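Local coordinates for protein nucleoporin nup120 (PDB 4GQ2) that forms part of the structural framework of the nuclear pore complex, whose components can also dock passing nuclear transport factors, at residues V9-D13 with L14-C18; E48-F51 with K52-V56; E504-A507 with K508-Y512. All coordinates share one frame; numbering follows the deposited sequence.

Contact 1. Residues V9-D13 with L14-C18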
loop_
_atom_site.group_PDB
_atom_site.type_symbol
_atom_site.label_atom_id
_atom_site.label_comp_id
_atom_site.label_asym_id
_atom_site.label_seq_id
_atom_site.Cartn_x
_atom_site.Cartn_y
_atom_site.Cartn_z
ATOM N N VAL A 9 -15.699 -3.627 3.154
ATOM C CA VAL A 9 -16.050 -3.331 1.772
ATOM C C VAL A 9 -14.921 -3.738 0.825
ATOM O O VAL A 9 -13.761 -3.407 1.060
ATOM C CB VAL A 9 -16.349 -1.817 1.592
ATOM C CG1 VAL A 9 -16.658 -1.491 0.139
ATOM C CG2 VAL A 9 -17.514 -1.380 2.472
ATOM N N VAL A 10 -15.261 -4.453 -0.243
ATOM C CA VAL A 10 -14.297 -4.753 -1.301
ATOM C C VAL A 10 -14.877 -4.328 -2.653
ATOM O O VAL A 10 -15.956 -4.783 -3.035
ATOM C CB VAL A 10 -13.886 -6.247 -1.331
ATOM C CG1 VAL A 10 -12.798 -6.493 -2.368
ATOM C CG2 VAL A 10 -13.394 -6.693 0.028
ATOM N N PRO A 11 -14.175 -3.429 -3.370
ATOM C CA PRO A 11 -14.631 -3.047 -4.690
ATOM C C PRO A 11 -14.582 -4.253 -5.611
ATOM O O PRO A 11 -13.702 -5.101 -5.471
ATOM C CB PRO A 11 -13.591 -2.005 -5.134
ATOM C CG PRO A 11 -13.024 -1.470 -3.870
ATOM C CD PRO A 11 -12.983 -2.666 -2.962
ATOM N N ILE A 12 -15.525 -4.328 -6.539
ATOM C CA ILE A 12 -15.562 -5.419 -7.499
ATOM C C ILE A 12 -14.821 -4.986 -8.764
ATOM O O ILE A 12 -15.424 -4.588 -9.766
ATOM C CB ILE A 12 -17.004 -5.856 -7.802
ATOM C CG1 ILE A 12 -17.680 -6.305 -6.521
ATOM C CG2 ILE A 12 -17.024 -6.997 -8.804
ATOM C CD1 ILE A 12 -19.173 -6.459 -6.654
ATOM N N ASP A 13 -13.498 -5.041 -8.678
ATOM C CA ASP A 13 -12.635 -4.782 -9.801
ATOM C C ASP A 13 -11.497 -5.795 -9.756
ATOM O O ASP A 13 -11.301 -6.461 -8.732
ATOM C CB ASP A 13 -12.154 -3.318 -9.830
ATOM C CG ASP A 13 -11.365 -2.906 -8.587
ATOM O OD1 ASP A 13 -10.550 -3.694 -8.063
ATOM O OD2 ASP A 13 -11.533 -1.750 -8.147
ATOM N N LEU A 14 -10.783 -5.937 -10.872
ATOM C CA LEU A 14 -9.723 -6.934 -10.998
ATOM C C LEU A 14 -8.630 -6.761 -9.945
ATOM O O LEU A 14 -8.190 -7.735 -9.320
ATOM C CB LEU A 14 -9.131 -6.892 -12.414
ATOM C CG LEU A 14 -9.724 -7.837 -13.471
ATOM C CD1 LEU A 14 -11.245 -7.762 -13.583
ATOM C CD2 LEU A 14 -9.083 -7.556 -14.820
ATOM N N GLN A 15 -8.221 -5.512 -9.740
ATOM C CA GLN A 15 -7.155 -5.164 -8.805
ATOM C C GLN A 15 -7.452 -5.600 -7.365
ATOM O O GLN A 15 -6.591 -6.194 -6.711
ATOM C CB GLN A 15 -6.870 -3.657 -8.870
ATOM C CG GLN A 15 -5.601 -3.196 -8.158
ATOM C CD GLN A 15 -4.321 -3.805 -8.717
ATOM O OE1 GLN A 15 -4.229 -4.153 -9.901
ATOM N NE2 GLN A 15 -3.318 -3.929 -7.860
ATOM N N SER A 16 -8.664 -5.321 -6.883
ATOM C CA SER A 16 -9.020 -5.591 -5.487
ATOM C C SER A 16 -9.150 -7.078 -5.197
ATOM O O SER A 16 -8.999 -7.503 -4.054
ATOM C CB SER A 16 -10.317 -4.878 -5.090
ATOM O OG SER A 16 -10.196 -3.471 -5.212
ATOM N N PHE A 17 -9.433 -7.857 -6.236
ATOM C CA PHE A 17 -9.556 -9.313 -6.117
ATOM C C PHE A 17 -8.251 -10.039 -6.474
ATOM O O PHE A 17 -8.228 -11.268 -6.507
ATOM C CB PHE A 17 -10.685 -9.816 -7.023
ATOM C CG PHE A 17 -12.053 -9.741 -6.404
ATOM C CD1 PHE A 17 -12.640 -8.517 -6.103
ATOM C CD2 PHE A 17 -12.770 -10.905 -6.140
ATOM C CE1 PHE A 17 -13.909 -8.454 -5.530
ATOM C CE2 PHE A 17 -14.042 -10.848 -5.577
ATOM C CZ PHE A 17 -14.614 -9.621 -5.271
ATOM N N CYS A 18 -7.175 -9.290 -6.743
ATOM C CA CYS A 18 -5.889 -9.875 -7.177
ATOM C C CYS A 18 -6.038 -10.776 -8.404
ATOM O O CYS A 18 -5.447 -11.856 -8.470
ATOM C CB CYS A 18 -5.207 -10.658 -6.052
ATOM S SG CYS A 18 -5.076 -9.772 -4.493
#
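Val10 and Pro11 close strand 3-11, and the chain then doubles back through Ile12 and Asp13 so that Ser16 and Phe17 return beside the strand end. The strand lies between 390-395 and 539-544 in a beta sheet consistent with the beta-propeller family, Val10 and Ile12 bonding through their backbones to Val540 and Asn538. Residues 14-16 take helical backbone angles, overlapping a type I beta turn from Gln15 to Cys18. Phe17 N reaches back round the bend to Asp13 O in a weak bond of 3.4 Å.

Asp13 holds the bend with one oxygen. CG sits between its own backbone N and carbonyl carbon (chi1 60°), which swings the carboxylate over the following turn. Asp13 OD1 accepts Ser16 N at 2.8 Å, nearly along its C-O axis. Ser16 OG also donates to Asp13 OD1, at 2.9 Å, on the syn side and 29° out of the carboxylate plane. The other oxygen, OD2, accepts Ile434 N at the start of helix 434-443, so the buried carboxylate ties two parts of the fold together. Replacing Asp13 with alanine removes both oxygens and is likely to leave Ser16 N, Ser16 OG and Ile434 N without these acceptors and the turn freer to shift.

Pro11 packs its ring atoms beside the serine hydroxyl, CD lying 3.7 Å from Ser16 OG. Phe17, stacked on Phe673 and edge-to-face with Phe87, brings CE1 within 3.9 Å of Val10 CG1, and the same CE1 lies 3.4 Å from Pro11 O, which meets the ring edge in plane.

Contact 2. Residues E48-F51 with K52-V56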
loop_
_atom_site.group_PDB
_atom_site.type_symbol
_atom_site.label_atom_id
_atom_site.label_comp_id
_atom_site.label_asym_id
_atom_site.label_seq_id
_atom_site.Cartn_x
_atom_site.Cartn_y
_atom_site.Cartn_z
ATOM N N GLU A 48 -20.254 10.691 -16.726
ATOM C CA GLU A 48 -21.078 10.139 -15.652
ATOM C C GLU A 48 -22.004 9.016 -16.160
ATOM O O GLU A 48 -22.168 7.983 -15.493
ATOM C CB GLU A 48 -21.877 11.257 -14.965
ATOM C CG GLU A 48 -22.861 10.771 -13.905
ATOM C CD GLU A 48 -23.643 11.892 -13.248
ATOM O OE1 GLU A 48 -23.133 13.031 -13.179
ATOM O OE2 GLU A 48 -24.772 11.632 -12.786
ATOM N N LYS A 49 -22.587 9.216 -17.344
ATOM C CA LYS A 49 -23.463 8.208 -17.965
ATOM C C LYS A 49 -22.674 6.995 -18.442
ATOM O O LYS A 49 -23.190 5.883 -18.463
ATOM C CB LYS A 49 -24.254 8.799 -19.137
ATOM C CG LYS A 49 -25.442 9.659 -18.740
ATOM C CD LYS A 49 -26.059 10.296 -19.976
ATOM C CE LYS A 49 -26.721 11.628 -19.660
ATOM N NZ LYS A 49 -26.512 12.586 -20.779
ATOM N N LEU A 50 -21.429 7.233 -18.837
ATOM C CA LEU A 50 -20.505 6.178 -19.232
ATOM C C LEU A 50 -20.214 5.271 -18.030
ATOM O O LEU A 50 -20.286 4.045 -18.131
ATOM C CB LEU A 50 -19.199 6.800 -19.735
ATOM C CG LEU A 50 -18.369 6.175 -20.861
ATOM C CD1 LEU A 50 -16.895 6.483 -20.628
ATOM C CD2 LEU A 50 -18.576 4.679 -21.010
ATOM N N PHE A 51 -19.885 5.890 -16.897
ATOM C CA PHE A 51 -19.615 5.162 -15.669
ATOM C C PHE A 51 -20.830 4.332 -15.273
ATOM O O PHE A 51 -20.715 3.124 -15.060
ATOM C CB PHE A 51 -19.219 6.122 -14.534
ATOM C CG PHE A 51 -18.785 5.419 -13.283
ATOM C CD1 PHE A 51 -17.541 4.796 -13.217
ATOM C CD2 PHE A 51 -19.619 5.362 -12.178
ATOM C CE1 PHE A 51 -17.143 4.126 -12.068
ATOM C CE2 PHE A 51 -19.224 4.692 -11.023
ATOM C CZ PHE A 51 -17.987 4.074 -10.968
ATOM N N LYS A 52 -21.989 4.989 -15.207
ATOM C CA LYS A 52 -23.253 4.338 -14.851
ATOM C C LYS A 52 -23.607 3.185 -15.772
ATOM O O LYS A 52 -24.044 2.124 -15.311
ATOM C CB LYS A 52 -24.400 5.350 -14.812
ATOM C CG LYS A 52 -24.353 6.296 -13.619
ATOM C CD LYS A 52 -25.676 7.027 -13.459
ATOM C CE LYS A 52 -25.532 8.246 -12.564
ATOM N NZ LYS A 52 -26.857 8.808 -12.182
ATOM N N LYS A 53 -23.398 3.376 -17.071
ATOM C CA LYS A 53 -23.770 2.354 -18.041
ATOM C C LYS A 53 -22.867 1.139 -17.901
ATOM O O LYS A 53 -23.339 0.003 -17.967
ATOM C CB LYS A 53 -23.720 2.900 -19.468
ATOM C CG LYS A 53 -24.339 1.981 -20.507
ATOM C CD LYS A 53 -24.257 2.564 -21.905
ATOM C CE LYS A 53 -24.855 1.604 -22.923
ATOM N NZ LYS A 53 -24.680 2.101 -24.315
ATOM N N GLU A 54 -21.579 1.386 -17.670
ATOM C CA GLU A 54 -20.568 0.324 -17.713
ATOM C C GLU A 54 -20.204 -0.306 -16.367
ATOM O O GLU A 54 -19.741 -1.440 -16.341
ATOM C CB GLU A 54 -19.284 0.830 -18.381
ATOM C CG GLU A 54 -19.499 1.561 -19.702
ATOM C CD GLU A 54 -19.626 0.645 -20.906
ATOM O OE1 GLU A 54 -19.261 -0.544 -20.806
ATOM O OE2 GLU A 54 -20.085 1.125 -21.966
ATOM N N CYS A 55 -20.402 0.420 -15.264
ATOM C CA CYS A 55 -19.792 0.041 -13.979
ATOM C C CYS A 55 -20.736 0.002 -12.790
ATOM O O CYS A 55 -20.350 -0.437 -11.719
ATOM C CB CYS A 55 -18.646 0.989 -13.639
ATOM S SG CYS A 55 -17.496 1.264 -14.999
ATOM N N VAL A 56 -21.960 0.483 -12.969
ATOM C CA VAL A 56 -22.911 0.551 -11.875
ATOM C C VAL A 56 -24.007 -0.457 -12.157
ATOM O O VAL A 56 -24.885 -0.206 -12.976
ATOM C CB VAL A 56 -23.503 1.970 -11.713
ATOM C CG1 VAL A 56 -24.490 2.012 -10.562
ATOM C CG2 VAL A 56 -22.396 2.999 -11.499
#
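Phe51 and Cys55, one helical turn apart, meet through the ring: Cys55 CB lies over one face in a CH-pi contact, 4.1 Å from the centroid of the Phe51 ring and 20° off its normal. It is offset toward the rim, with Phe51 CE1 the nearest ring atom. The sulfur stands more obliquely to the same ring, Cys55 SG being 4.6 Å from the Phe51 centroid in a sulfur-aromatic contact. The Val56 and Phe51 side chains cross at about a right angle, Val56 CG2 touching Phe51 CE2 at 3.6 Å. With Phe51 CG anti to the backbone N (chi1 -174°), the ring is carried along the helix to these two later residues.

The backbone setting is the last turns of helix 46-55, whose i to i+4 bonds run from Lys52 N to Glu48 O through to Cys55 N, which meets Phe51 O at 2.7 Å. Phe51 O also takes a weak bond from Glu54 N.

Elsewhere on the helix Glu48 and Lys52 lie side by side, both extended and pointing the same way, in a salt bridge of 3.6 Å between Glu48 OE2 and Lys52 NZ. Both are held further: Glu48 OE1 by its stronger hydrogen bond to Tyr512 OH, and Lys52 by a cation-pi contact with Phe516. Leu50 CD2 rests 3.5 Å from Glu54 CG, the glutamate chain bending at chi2 (-83°). That bend presents its carboxylate to Asn81, bonded through OE1, and to Lys453, in a salt bridge through OE2. Beyond this shell, Glu435 and Ser436 of helix 434-443 touch Phe51, and Leu442 touches Leu50.

Contact 3. Residues E504-A507 with K508-Y512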
loop_
_atom_site.group_PDB
_atom_site.type_symbol
_atom_site.label_atom_id
_atom_site.label_comp_id
_atom_site.label_asym_id
_atom_site.label_seq_id
_atom_site.Cartn_x
_atom_site.Cartn_y
_atom_site.Cartn_z
ATOM N N GLU A 504 -7.384 17.948 -5.728
ATOM C CA GLU A 504 -8.673 17.966 -5.052
ATOM C C GLU A 504 -9.862 17.737 -5.986
ATOM O O GLU A 504 -10.743 16.921 -5.678
ATOM C CB GLU A 504 -8.877 19.258 -4.271
ATOM C CG GLU A 504 -10.191 19.280 -3.498
ATOM C CD GLU A 504 -10.184 20.284 -2.371
ATOM O OE1 GLU A 504 -9.896 21.472 -2.636
ATOM O OE2 GLU A 504 -10.473 19.882 -1.223
ATOM N N ARG A 505 -9.883 18.440 -7.117
ATOM C CA ARG A 505 -10.973 18.285 -8.085
ATOM C C ARG A 505 -11.048 16.851 -8.573
ATOM O O ARG A 505 -12.131 16.270 -8.662
ATOM C CB ARG A 505 -10.789 19.210 -9.290
ATOM C CG ARG A 505 -11.193 20.647 -9.040
ATOM C CD ARG A 505 -10.909 21.535 -10.248
ATOM N NE ARG A 505 -10.722 22.913 -9.805
ATOM C CZ ARG A 505 -9.556 23.555 -9.785
ATOM N NH1 ARG A 505 -8.445 22.969 -10.232
ATOM N NH2 ARG A 505 -9.509 24.804 -9.335
ATOM N N PHE A 506 -9.887 16.288 -8.893
ATOM C CA PHE A 506 -9.821 14.925 -9.375
ATOM C C PHE A 506 -10.369 13.948 -8.330
ATOM O O PHE A 506 -11.162 13.060 -8.660
ATOM C CB PHE A 506 -8.396 14.555 -9.776
ATOM C CG PHE A 506 -8.305 13.234 -10.456
ATOM C CD1 PHE A 506 -8.657 13.105 -11.794
ATOM C CD2 PHE A 506 -7.910 12.102 -9.751
ATOM C CE1 PHE A 506 -8.593 11.871 -12.425
ATOM C CE2 PHE A 506 -7.847 10.863 -10.376
ATOM C CZ PHE A 506 -8.188 10.747 -11.716
ATOM N N ALA A 507 -9.965 14.139 -7.073
ATOM C CA ALA A 507 -10.430 13.306 -5.967
ATOM C C ALA A 507 -11.936 13.412 -5.787
ATOM O O ALA A 507 -12.606 12.403 -5.535
ATOM C CB ALA A 507 -9.703 13.666 -4.679
ATOM N N LYS A 508 -12.466 14.626 -5.927
ATOM C CA LYS A 508 -13.917 14.850 -5.846
ATOM C C LYS A 508 -14.672 14.141 -6.965
ATOM O O LYS A 508 -15.719 13.547 -6.726
ATOM C CB LYS A 508 -14.261 16.343 -5.841
ATOM C CG LYS A 508 -14.186 16.993 -4.468
ATOM C CD LYS A 508 -14.989 18.287 -4.440
ATOM C CE LYS A 508 -15.001 18.930 -3.059
ATOM N NZ LYS A 508 -13.748 19.682 -2.763
ATOM N N LEU A 509 -14.134 14.190 -8.179
ATOM C CA LEU A 509 -14.757 13.502 -9.307
ATOM C C LEU A 509 -14.765 11.989 -9.095
ATOM O O LEU A 509 -15.783 11.331 -9.319
ATOM C CB LEU A 509 -14.062 13.865 -10.620
ATOM C CG LEU A 509 -14.655 13.249 -11.892
ATOM C CD1 LEU A 509 -16.175 13.419 -11.949
ATOM C CD2 LEU A 509 -13.968 13.806 -13.143
ATOM N N VAL A 510 -13.628 11.457 -8.652
ATOM C CA VAL A 510 -13.499 10.039 -8.369
ATOM C C VAL A 510 -14.531 9.592 -7.331
ATOM O O VAL A 510 -15.303 8.666 -7.585
ATOM C CB VAL A 510 -12.072 9.688 -7.909
ATOM C CG1 VAL A 510 -12.017 8.270 -7.354
ATOM C CG2 VAL A 510 -11.102 9.837 -9.066
ATOM N N ALA A 511 -14.553 10.264 -6.181
ATOM C CA ALA A 511 -15.529 9.969 -5.127
ATOM C C ALA A 511 -16.962 10.155 -5.605
ATOM O O ALA A 511 -17.851 9.403 -5.200
ATOM C CB ALA A 511 -15.270 10.820 -3.882
ATOM N N TYR A 512 -17.186 11.146 -6.468
ATOM C CA TYR A 512 -18.534 11.434 -6.969
ATOM C C TYR A 512 -19.051 10.311 -7.864
ATOM O O TYR A 512 -20.186 9.858 -7.718
ATOM C CB TYR A 512 -18.587 12.785 -7.700
ATOM C CG TYR A 512 -19.887 13.031 -8.431
ATOM C CD1 TYR A 512 -21.039 13.451 -7.747
ATOM C CD2 TYR A 512 -19.971 12.837 -9.810
ATOM C CE1 TYR A 512 -22.232 13.670 -8.427
ATOM C CE2 TYR A 512 -21.154 13.051 -10.494
ATOM C CZ TYR A 512 -22.280 13.464 -9.807
ATOM O OH TYR A 512 -23.438 13.665 -10.519
#
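Glu504 O accepts Lys508 N at 2.9 Å, the first of four i to i+4 bonds between 504-507 and 508-512; Arg505 O, Phe506 O and Ala507 O then take the N-H groups of Leu509, Val510 and Ala511. The bond from Ala511 N to Ala507 O is close to straight, 3.0 Å long with a 174° angle at the hydrogen. The Glu504 and Lys508 side chains run side by side, pointing the same way. Lys508 bends at chi4 (79°), and this turns NZ back to Glu504 OE2, 3.6 Å away, in a long salt bridge.

This regular geometry belongs to the interior of helix 492-515, one of the helices between strands 390-395 and 520-525 that accompany the beta-propeller fold of this family. On a flank facing other helices, Val510 CG2 sits over one face of the Phe506 ring, 4.1 Å from its centroid and 28° off the normal, nearest to Phe506 CE2 at 3.7 Å. The two side chains cross obliquely, and both are buried. Phe444 meets the Phe506 ring edge-to-face, while Val471 and Ile475 of helix 464-478 also touch Phe506. Ala440 of helix 434-443 packs on both Phe506 and Val510, and Ala507 leans against Trp423 and Ile427 of helix 419-428.

Contacts 2 and 3 touch directly: Glu48 OE1 of helix 46-55 lies 2.8 Å from Tyr512 OH of helix 492-515, a direct bridge between helices far apart in sequence, and their centres are about 16 Å apart. Contact 1 touches neither; its nearest atoms stay about 7 Å from contact 2 and about 10 Å from contact 3, with centres about 17 and 20 Å away. Helix 434-443 nevertheless meets all three, with its first two residues at contact 1 and residues from Glu435 onward at contacts 2 and 3. It is thus a shared neighbour of the strand end and the two helices.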